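Local coordinates for protein beta-agarase D (Zobellia galactanivorans, PDB 4ASM) that cleaves the beta-1,4 linkages of agarose at random with retention of anomeric configuration, as the catalytic domain of a secreted family 16 endo-beta-agarase, at residues D156-I161 and F190-N195; L152-D157 and F315-D320. All coordinates share one frame; numbering follows the deposited sequence.

Contact 1 of 2, residues D156-I161 and F190-N195. With IMD (imidazole), chain C.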
ATOM      1  N   ASP A 156      14.899   6.774  -2.544  1.00  7.39           N
ATOM      2  CA  ASP A 156      15.052   7.482  -3.823  1.00  7.93           C
ATOM      3  C   ASP A 156      13.811   7.448  -4.710  1.00  7.22           C
ATOM      4  O   ASP A 156      13.826   7.927  -5.846  1.00  8.03           O
ATOM      5  CB  ASP A 156      16.297   6.993  -4.578  1.00  8.39           C
ATOM      6  CG  ASP A 156      16.099   5.650  -5.282  1.00  9.41           C
ATOM      7  OD1 ASP A 156      15.013   5.018  -5.189  1.00  8.94           O
ATOM      8  OD2 ASP A 156      17.070   5.220  -5.939  1.00 10.77           O
ATOM      9  N   ASP A 157      12.720   6.882  -4.177  1.00  7.12           N
ATOM     10  CA  ASP A 157      11.392   6.929  -4.816  1.00  7.33           C
ATOM     11  C   ASP A 157      11.291   6.077  -6.109  1.00  6.55           C
ATOM     12  O   ASP A 157      10.348   6.253  -6.878  1.00  8.01           O
ATOM     13  CB  ASP A 157      10.919   8.375  -5.096  1.00  7.03           C
ATOM     14  CG  ASP A 157      10.666   9.170  -3.831  1.00  9.63           C
ATOM     15  OD1 ASP A 157      10.378   8.557  -2.782  1.00 11.07           O
ATOM     16  OD2 ASP A 157      10.739  10.424  -3.914  1.00 12.08           O
ATOM     17  N   THR A 158      12.226   5.150  -6.322  1.00  6.61           N
ATOM     18  CA  THR A 158      12.169   4.307  -7.544  1.00  7.14           C
ATOM     19  C   THR A 158      11.474   2.950  -7.350  1.00  7.08           C
ATOM     20  O   THR A 158      10.994   2.361  -8.304  1.00  7.27           O
ATOM     21  CB  THR A 158      13.570   4.044  -8.149  1.00  7.24           C
ATOM     22  OG1 THR A 158      14.397   3.346  -7.220  1.00  8.22           O
ATOM     23  CG2 THR A 158      14.248   5.363  -8.552  1.00  8.87           C
ATOM     24  N   GLN A 159      11.479   2.432  -6.123  1.00  7.04           N
ATOM     25  CA  GLN A 159      10.992   1.076  -5.886  1.00  6.66           C
ATOM     26  C   GLN A 159      10.038   1.084  -4.719  1.00  6.51           C
ATOM     27  O   GLN A 159      10.340   1.661  -3.675  1.00  6.31           O
ATOM     28  CB  GLN A 159      12.148   0.118  -5.613  1.00  6.58           C
ATOM     29  CG  GLN A 159      13.182   0.027  -6.763  1.00  7.20           C
ATOM     30  CD  GLN A 159      14.318  -0.967  -6.523  1.00  7.63           C
ATOM     31  OE1 GLN A 159      15.360  -0.921  -7.220  1.00 10.67           O
ATOM     32  NE2 GLN A 159      14.152  -1.848  -5.575  1.00  5.54           N
ATOM     33  N   GLU A 160       8.898   0.405  -4.886  1.00  5.81           N
ATOM     34  CA  GLU A 160       7.816   0.434  -3.887  1.00  5.70           C
ATOM     35  C   GLU A 160       7.126  -0.911  -3.813  1.00  6.12           C
ATOM     36  O   GLU A 160       6.911  -1.551  -4.834  1.00  6.08           O
ATOM     37  CB  GLU A 160       6.807   1.520  -4.264  1.00  5.06           C
ATOM     38  CG  GLU A 160       5.491   1.476  -3.509  1.00  6.24           C
ATOM     39  CD  GLU A 160       4.547   2.573  -3.941  1.00  6.35           C
ATOM     40  OE1 GLU A 160       4.990   3.570  -4.559  1.00  6.90           O
ATOM     41  OE2 GLU A 160       3.334   2.435  -3.621  1.00  7.17           O
ATOM     42  N   ILE A 161       6.811  -1.335  -2.597  1.00  5.09           N
ATOM     43  CA  ILE A 161       6.015  -2.555  -2.393  1.00  5.53           C
ATOM     44  C   ILE A 161       4.905  -2.169  -1.455  1.00  5.55           C
ATOM     45  O   ILE A 161       5.173  -1.664  -0.384  1.00  5.96           O
ATOM     46  CB  ILE A 161       6.858  -3.686  -1.769  1.00  5.51           C
ATOM     47  CG1 ILE A 161       7.910  -4.169  -2.777  1.00  6.98           C
ATOM     48  CG2 ILE A 161       5.964  -4.845  -1.275  1.00  6.14           C
ATOM     49  CD1 ILE A 161       9.112  -4.901  -2.146  1.00  7.67           C
ATOM     50  N   PHE A 190       9.301   2.952 -10.624  1.00  6.59           N
ATOM     51  CA  PHE A 190       9.290   4.287 -11.263  1.00  6.79           C
ATOM     52  C   PHE A 190      10.569   4.577 -12.006  1.00  7.20           C
ATOM     53  O   PHE A 190      11.640   4.195 -11.567  1.00  6.99           O
ATOM     54  CB  PHE A 190       9.165   5.407 -10.217  1.00  7.54           C
ATOM     55  CG  PHE A 190       7.906   5.354  -9.387  1.00  6.40           C
ATOM     56  CD1 PHE A 190       6.754   6.013  -9.800  1.00  7.98           C
ATOM     57  CD2 PHE A 190       7.903   4.677  -8.161  1.00  6.39           C
ATOM     58  CE1 PHE A 190       5.581   5.959  -9.001  1.00  7.67           C
ATOM     59  CE2 PHE A 190       6.762   4.642  -7.373  1.00  7.43           C
ATOM     60  CZ  PHE A 190       5.611   5.282  -7.798  1.00  7.12           C
ATOM     61  N   ILE A 191      10.433   5.310 -13.105  1.00  7.57           N
ATOM     62  CA  ILE A 191      11.520   6.178 -13.550  1.00  9.10           C
ATOM     63  C   ILE A 191      11.210   7.556 -12.980  1.00  9.09           C
ATOM     64  O   ILE A 191      10.098   8.052 -13.112  1.00  9.60           O
ATOM     65  CB  ILE A 191      11.619   6.293 -15.084  1.00  8.02           C
ATOM     66  CG1 ILE A 191      11.615   4.917 -15.731  1.00  8.96           C
ATOM     67  CG2 ILE A 191      12.916   7.037 -15.463  1.00 10.51           C
ATOM     68  CD1 ILE A 191      11.890   4.932 -17.255  1.00 10.90           C
ATOM     69  N   ARG A 192      12.201   8.153 -12.322  1.00 10.78           N
ATOM     70  CA  ARG A 192      12.046   9.479 -11.741  1.00 11.94           C
ATOM     71  C   ARG A 192      12.116  10.537 -12.836  1.00 11.81           C
ATOM     72  O   ARG A 192      12.643  10.257 -13.916  1.00 12.07           O
ATOM     73  CB  ARG A 192      13.152   9.764 -10.711  1.00 12.51           C
ATOM     74  CG  ARG A 192      13.343   8.764  -9.570  1.00 15.72           C
ATOM     75  CD  ARG A 192      12.046   8.459  -8.870  1.00 16.69           C
ATOM     76  NE  ARG A 192      11.339   9.683  -8.513  1.00 18.21           N
ATOM     77  CZ  ARG A 192      10.047   9.745  -8.213  1.00 19.20           C
ATOM     78  NH1 ARG A 192       9.287   8.645  -8.209  1.00 17.06           N
ATOM     79  NH2 ARG A 192       9.514  10.924  -7.923  1.00 20.25           N
ATOM     80  N   PRO A 193      11.600  11.750 -12.568  1.00 12.33           N
ATOM     81  CA  PRO A 193      11.858  12.831 -13.521  1.00 12.30           C
ATOM     82  C   PRO A 193      13.351  12.906 -13.826  1.00 12.25           C
ATOM     83  O   PRO A 193      14.173  12.641 -12.939  1.00 12.37           O
ATOM     84  CB  PRO A 193      11.416  14.069 -12.750  1.00 12.99           C
ATOM     85  CG  PRO A 193      10.288  13.569 -11.900  1.00 12.59           C
ATOM     86  CD  PRO A 193      10.781  12.222 -11.433  1.00 12.61           C
ATOM     87  N   PRO A 194      13.710  13.316 -15.054  1.00 11.56           N
ATOM     88  CA  PRO A 194      12.840  13.887 -16.096  1.00 11.70           C
ATOM     89  C   PRO A 194      11.896  12.942 -16.847  1.00 11.87           C
ATOM     90  O   PRO A 194      10.810  13.374 -17.279  1.00 13.35           O
ATOM     91  CB  PRO A 194      13.840  14.507 -17.079  1.00 11.19           C
ATOM     92  CG  PRO A 194      15.126  13.745 -16.886  1.00 11.38           C
ATOM     93  CD  PRO A 194      15.137  13.311 -15.441  1.00 11.62           C
ATOM     94  N   ASN A 195      12.300  11.684 -17.025  1.00 11.62           N
ATOM     95  CA  ASN A 195      11.511  10.736 -17.810  1.00 11.44           C
ATOM     96  C   ASN A 195      10.536   9.959 -16.930  1.00 12.21           C
ATOM     97  O   ASN A 195      10.604   8.725 -16.851  1.00 12.29           O
ATOM     98  CB  ASN A 195      12.418   9.773 -18.579  1.00 11.63           C
ATOM     99  CG  ASN A 195      11.656   8.924 -19.581  1.00 11.19           C
ATOM    100  OD1 ASN A 195      10.574   9.277 -20.020  1.00 11.93           O
ATOM    101  ND2 ASN A 195      12.219   7.774 -19.917  1.00 14.82           N
TER
HETATM  102  N1  IMD C1360       1.343   3.904  -2.803  1.00 11.56           N
HETATM  103  C2  IMD C1360       1.413   5.153  -2.312  1.00 11.00           C
HETATM  104  N3  IMD C1360       0.191   5.504  -1.864  1.00 11.59           N
HETATM  105  C4  IMD C1360      -0.663   4.473  -2.062  1.00 10.83           C
HETATM  106  C5  IMD C1360       0.076   3.459  -2.656  1.00 11.65           C
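Thr158 and Phe190 face each other with CA atoms 4.7 Å apart where the start of strand 159-166 meets the end of its antiparallel neighbour, strand 183-191. The backbone N of Phe190 donates to Thr158 O at 2.9 Å, and beyond this pair the side chain of Arg192 folds back over the loop 156-158. Asp157 O approaches the Phe190 ring obliquely, 3.2 Å from CD2, while Glu160 OE1 comes to the ring edge, in its plane, 3.5 Å from CE2. In this GH16 catalytic domain Glu160 is the probable nucleophile and Arg192 probably binds substrate, consistent with this pairing lining the agarose-binding cleft. Glu160 leaves the strand with CG anti to the backbone N (chi1 167°) and runs out extended, which brings OE2 within 2.6 Å of N1 of an imidazole, probably from the crystallisation liquor, in an almost straight hydrogen bond. Arg192, bent at chi2 and chi3, sets its guanidinium over Asp157: CB of Asp157 lies under one face, and NH1 makes a weak, bent bond to Asp157 O at 2.9 Å. The Asp157 carboxylate itself bonds through OD1 to His61. Thr158 CG2 packs on Arg192 CG, and Thr158 N donates to Asp156 OD1, closing an Asx turn.

Contact 2 of 2, residues L152-D157 and F315-D320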
ATOM      1  N   LEU A 152       5.646   0.369   1.423  1.00  4.52           N
ATOM      2  CA  LEU A 152       7.109   0.457   1.511  1.00  5.50           C
ATOM      3  C   LEU A 152       7.631   1.239   0.305  1.00  5.68           C
ATOM      4  O   LEU A 152       7.190   0.991  -0.838  1.00  5.91           O
ATOM      5  CB  LEU A 152       7.718  -0.954   1.515  1.00  6.23           C
ATOM      6  CG  LEU A 152       7.125  -2.004   2.448  1.00  6.09           C
ATOM      7  CD1 LEU A 152       7.787  -3.361   2.223  1.00  6.46           C
ATOM      8  CD2 LEU A 152       7.206  -1.581   3.920  1.00  8.04           C
ATOM      9  N   LEU A 153       8.565   2.165   0.529  1.00  5.80           N
ATOM     10  CA  LEU A 153       9.066   2.998  -0.577  1.00  6.35           C
ATOM     11  C   LEU A 153      10.548   3.262  -0.383  1.00  6.70           C
ATOM     12  O   LEU A 153      10.956   3.694   0.704  1.00  6.71           O
ATOM     13  CB  LEU A 153       8.301   4.319  -0.649  1.00  6.72           C
ATOM     14  CG  LEU A 153       8.660   5.324  -1.752  1.00  7.66           C
ATOM     15  CD1 LEU A 153       8.419   4.752  -3.157  1.00  8.51           C
ATOM     16  CD2 LEU A 153       7.891   6.644  -1.565  1.00  9.24           C
ATOM     17  N   SER A 154      11.351   3.001  -1.414  1.00  6.01           N
ATOM     18  CA  SER A 154      12.790   3.276  -1.293  1.00  6.08           C
ATOM     19  C   SER A 154      12.993   4.787  -1.131  1.00  6.38           C
ATOM     20  O   SER A 154      12.222   5.573  -1.681  1.00  6.68           O
ATOM     21  CB  SER A 154      13.571   2.704  -2.488  1.00  6.13           C
ATOM     22  OG  SER A 154      13.265   3.387  -3.681  1.00  8.38           O
ATOM     23  N   PRO A 155      13.990   5.194  -0.328  1.00  6.55           N
ATOM     24  CA  PRO A 155      14.275   6.636  -0.169  1.00  7.26           C
ATOM     25  C   PRO A 155      14.385   7.414  -1.488  1.00  7.56           C
ATOM     26  O   PRO A 155      14.013   8.583  -1.544  1.00  7.73           O
ATOM     27  CB  PRO A 155      15.612   6.632   0.585  1.00  7.32           C
ATOM     28  CG  PRO A 155      15.537   5.413   1.423  1.00  7.63           C
ATOM     29  CD  PRO A 155      14.799   4.371   0.586  1.00  6.65           C
ATOM     30  N   ASP A 156      14.899   6.774  -2.544  1.00  7.39           N
ATOM     31  CA  ASP A 156      15.052   7.482  -3.823  1.00  7.93           C
ATOM     32  C   ASP A 156      13.811   7.448  -4.710  1.00  7.22           C
ATOM     33  O   ASP A 156      13.826   7.927  -5.846  1.00  8.03           O
ATOM     34  CB  ASP A 156      16.297   6.993  -4.578  1.00  8.39           C
ATOM     35  CG  ASP A 156      16.099   5.650  -5.282  1.00  9.41           C
ATOM     36  OD1 ASP A 156      15.013   5.018  -5.189  1.00  8.94           O
ATOM     37  OD2 ASP A 156      17.070   5.220  -5.939  1.00 10.77           O
ATOM     38  N   ASP A 157      12.720   6.882  -4.177  1.00  7.12           N
ATOM     39  CA  ASP A 157      11.392   6.929  -4.816  1.00  7.33           C
ATOM     40  C   ASP A 157      11.291   6.077  -6.109  1.00  6.55           C
ATOM     41  O   ASP A 157      10.348   6.253  -6.878  1.00  8.01           O
ATOM     42  CB  ASP A 157      10.919   8.375  -5.096  1.00  7.03           C
ATOM     43  CG  ASP A 157      10.666   9.170  -3.831  1.00  9.63           C
ATOM     44  OD1 ASP A 157      10.378   8.557  -2.782  1.00 11.07           O
ATOM     45  OD2 ASP A 157      10.739  10.424  -3.914  1.00 12.08           O
ATOM     46  N   PHE A 315      13.472  -5.999  -7.448  1.00 11.65           N
ATOM     47  CA  PHE A 315      13.670  -5.118  -6.317  1.00 11.89           C
ATOM     48  C   PHE A 315      15.119  -5.262  -5.855  1.00 12.74           C
ATOM     49  O   PHE A 315      15.715  -6.348  -5.913  1.00 13.92           O
ATOM     50  CB  PHE A 315      12.695  -5.482  -5.202  1.00 11.71           C
ATOM     51  CG  PHE A 315      11.246  -5.355  -5.594  1.00 11.33           C
ATOM     52  CD1 PHE A 315      10.678  -4.095  -5.824  1.00 12.36           C
ATOM     53  CD2 PHE A 315      10.445  -6.487  -5.730  1.00 11.34           C
ATOM     54  CE1 PHE A 315       9.340  -3.969  -6.185  1.00 10.67           C
ATOM     55  CE2 PHE A 315       9.087  -6.377  -6.098  1.00 11.27           C
ATOM     56  CZ  PHE A 315       8.540  -5.090  -6.330  1.00 10.68           C
ATOM     57  N   SER A 316      15.702  -4.167  -5.412  1.00 11.87           N
ATOM     58  CA  SER A 316      17.101  -4.208  -5.030  1.00 11.92           C
ATOM     59  C   SER A 316      17.436  -3.226  -3.923  1.00 11.70           C
ATOM     60  O   SER A 316      18.587  -3.169  -3.490  1.00 12.46           O
ATOM     61  CB  SER A 316      17.980  -3.927  -6.255  1.00 11.67           C
ATOM     62  OG  SER A 316      17.728  -2.650  -6.806  1.00 12.98           O
ATOM     63  N   LYS A 317      16.452  -2.443  -3.477  1.00 10.25           N
ATOM     64  CA  LYS A 317      16.730  -1.353  -2.535  1.00  9.66           C
ATOM     65  C   LYS A 317      15.947  -1.482  -1.237  1.00  8.97           C
ATOM     66  O   LYS A 317      14.753  -1.839  -1.250  1.00  8.49           O
ATOM     67  CB  LYS A 317      16.431  -0.004  -3.188  1.00  9.84           C
ATOM     68  CG  LYS A 317      17.407   0.313  -4.339  1.00 10.71           C
ATOM     69  CD  LYS A 317      16.940   1.476  -5.209  1.00 11.31           C
ATOM     70  CE  LYS A 317      17.992   1.808  -6.270  1.00 12.03           C
ATOM     71  NZ  LYS A 317      17.525   2.875  -7.197  1.00 14.05           N
ATOM     72  N   GLU A 318      16.608  -1.194  -0.117  1.00  8.63           N
ATOM     73  CA  GLU A 318      15.904  -1.057   1.159  1.00  8.74           C
ATOM     74  C   GLU A 318      14.818   0.024   1.052  1.00  7.25           C
ATOM     75  O   GLU A 318      14.918   0.986   0.266  1.00  7.46           O
ATOM     76  CB  GLU A 318      16.845  -0.758   2.340  1.00  8.62           C
ATOM     77  CG  GLU A 318      17.497   0.608   2.271  1.00 10.40           C
ATOM     78  CD  GLU A 318      18.349   0.946   3.480  1.00 10.38           C
ATOM     79  OE1 GLU A 318      18.396   0.145   4.435  1.00 13.43           O
ATOM     80  OE2 GLU A 318      18.949   2.048   3.447  1.00 13.77           O
ATOM     81  N   MET A 319      13.787  -0.142   1.873  1.00  6.75           N
ATOM     82  CA  MET A 319      12.591   0.685   1.791  1.00  6.35           C
ATOM     83  C   MET A 319      12.138   1.236   3.143  1.00  5.94           C
ATOM     84  O   MET A 319      12.335   0.602   4.179  1.00  6.82           O
ATOM     85  CB  MET A 319      11.450  -0.116   1.158  1.00  6.37           C
ATOM     86  CG  MET A 319      11.761  -0.536  -0.272  1.00  5.35           C
ATOM     87  SD  MET A 319      10.325  -1.322  -1.018  1.00  6.99           S
ATOM     88  CE  MET A 319      11.107  -1.867  -2.548  1.00  6.97           C
ATOM     89  N   ASP A 320      11.581   2.447   3.118  1.00  5.70           N
ATOM     90  CA  ASP A 320      10.900   3.023   4.271  1.00  6.00           C
ATOM     91  C   ASP A 320       9.493   2.476   4.394  1.00  5.82           C
ATOM     92  O   ASP A 320       8.770   2.365   3.398  1.00  6.13           O
ATOM     93  CB  ASP A 320      10.785   4.541   4.105  1.00  5.99           C
ATOM     94  CG  ASP A 320      12.146   5.220   4.010  1.00  5.92           C
ATOM     95  OD1 ASP A 320      13.002   4.937   4.877  1.00  7.08           O
ATOM     96  OD2 ASP A 320      12.343   6.033   3.087  1.00  7.32           O
TER
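Met319 lays its thioether along the start of the segment 152-157, SD 3.7 Å from Leu152 CB and CG against the backbone N of Ser154. Beside it, in the GH16 beta-sandwich (jelly roll), the end of strand 147-153 pairs with the start of strand 320-326: Leu153 and Asp320 form an antiparallel hydrogen-bonded pair, with Leu153 N to Asp320 O at 2.9 Å and Asp320 N to Leu153 O at 2.8 Å. The chains stay close past this pair, Ser154 CA 3.5 Å and Pro155 CD 3.4 Å from Glu318 O, while Ser154 to Asp157 form a type I turn. Pro155 CG lies near Asp320 OD2; that carboxylate is held from outside, OD1 by a salt bridge with Arg128 and OD2 by His61. Lys317, fully extended beyond CG, reaches across to the turn at about a right angle to Asp156. With alanine in place of Asp156, Lys317 NZ and Ser154 OG would probably both lose their carboxylate partner. Ser154 OG meets Asp156 OD1 from the anti side, tilted out of the carboxylate plane, at 2.8 Å, whereas Lys317 NZ takes the syn lone pair of Asp156 OD2 in a salt bridge of 2.7 Å.

In the fold
Contacts 1 and 2 share Asp156 and Asp157, in the turn that joins strand 147-153 to strand 159-166, and their centres lie 9 Å apart. The two strands pair directly: Ile161 O and Leu152 N, and likewise Gln159 O and Ser154 N, are 2.8 Å apart, probable hydrogen bonds. Strand order therefore runs from 183-191 through 159-166 and 147-153 to 320-326, contact 1 on one flank of the hairpin and contact 2 on the other. Lys317 links them further, its NZ also bonding to Thr158 OG1. Glu160 lies about 6 Å from Glu165, the probable proton donor, and about 7 Å from Glu326, side chain to side chain; the imidazole bridges Glu160 and Glu326.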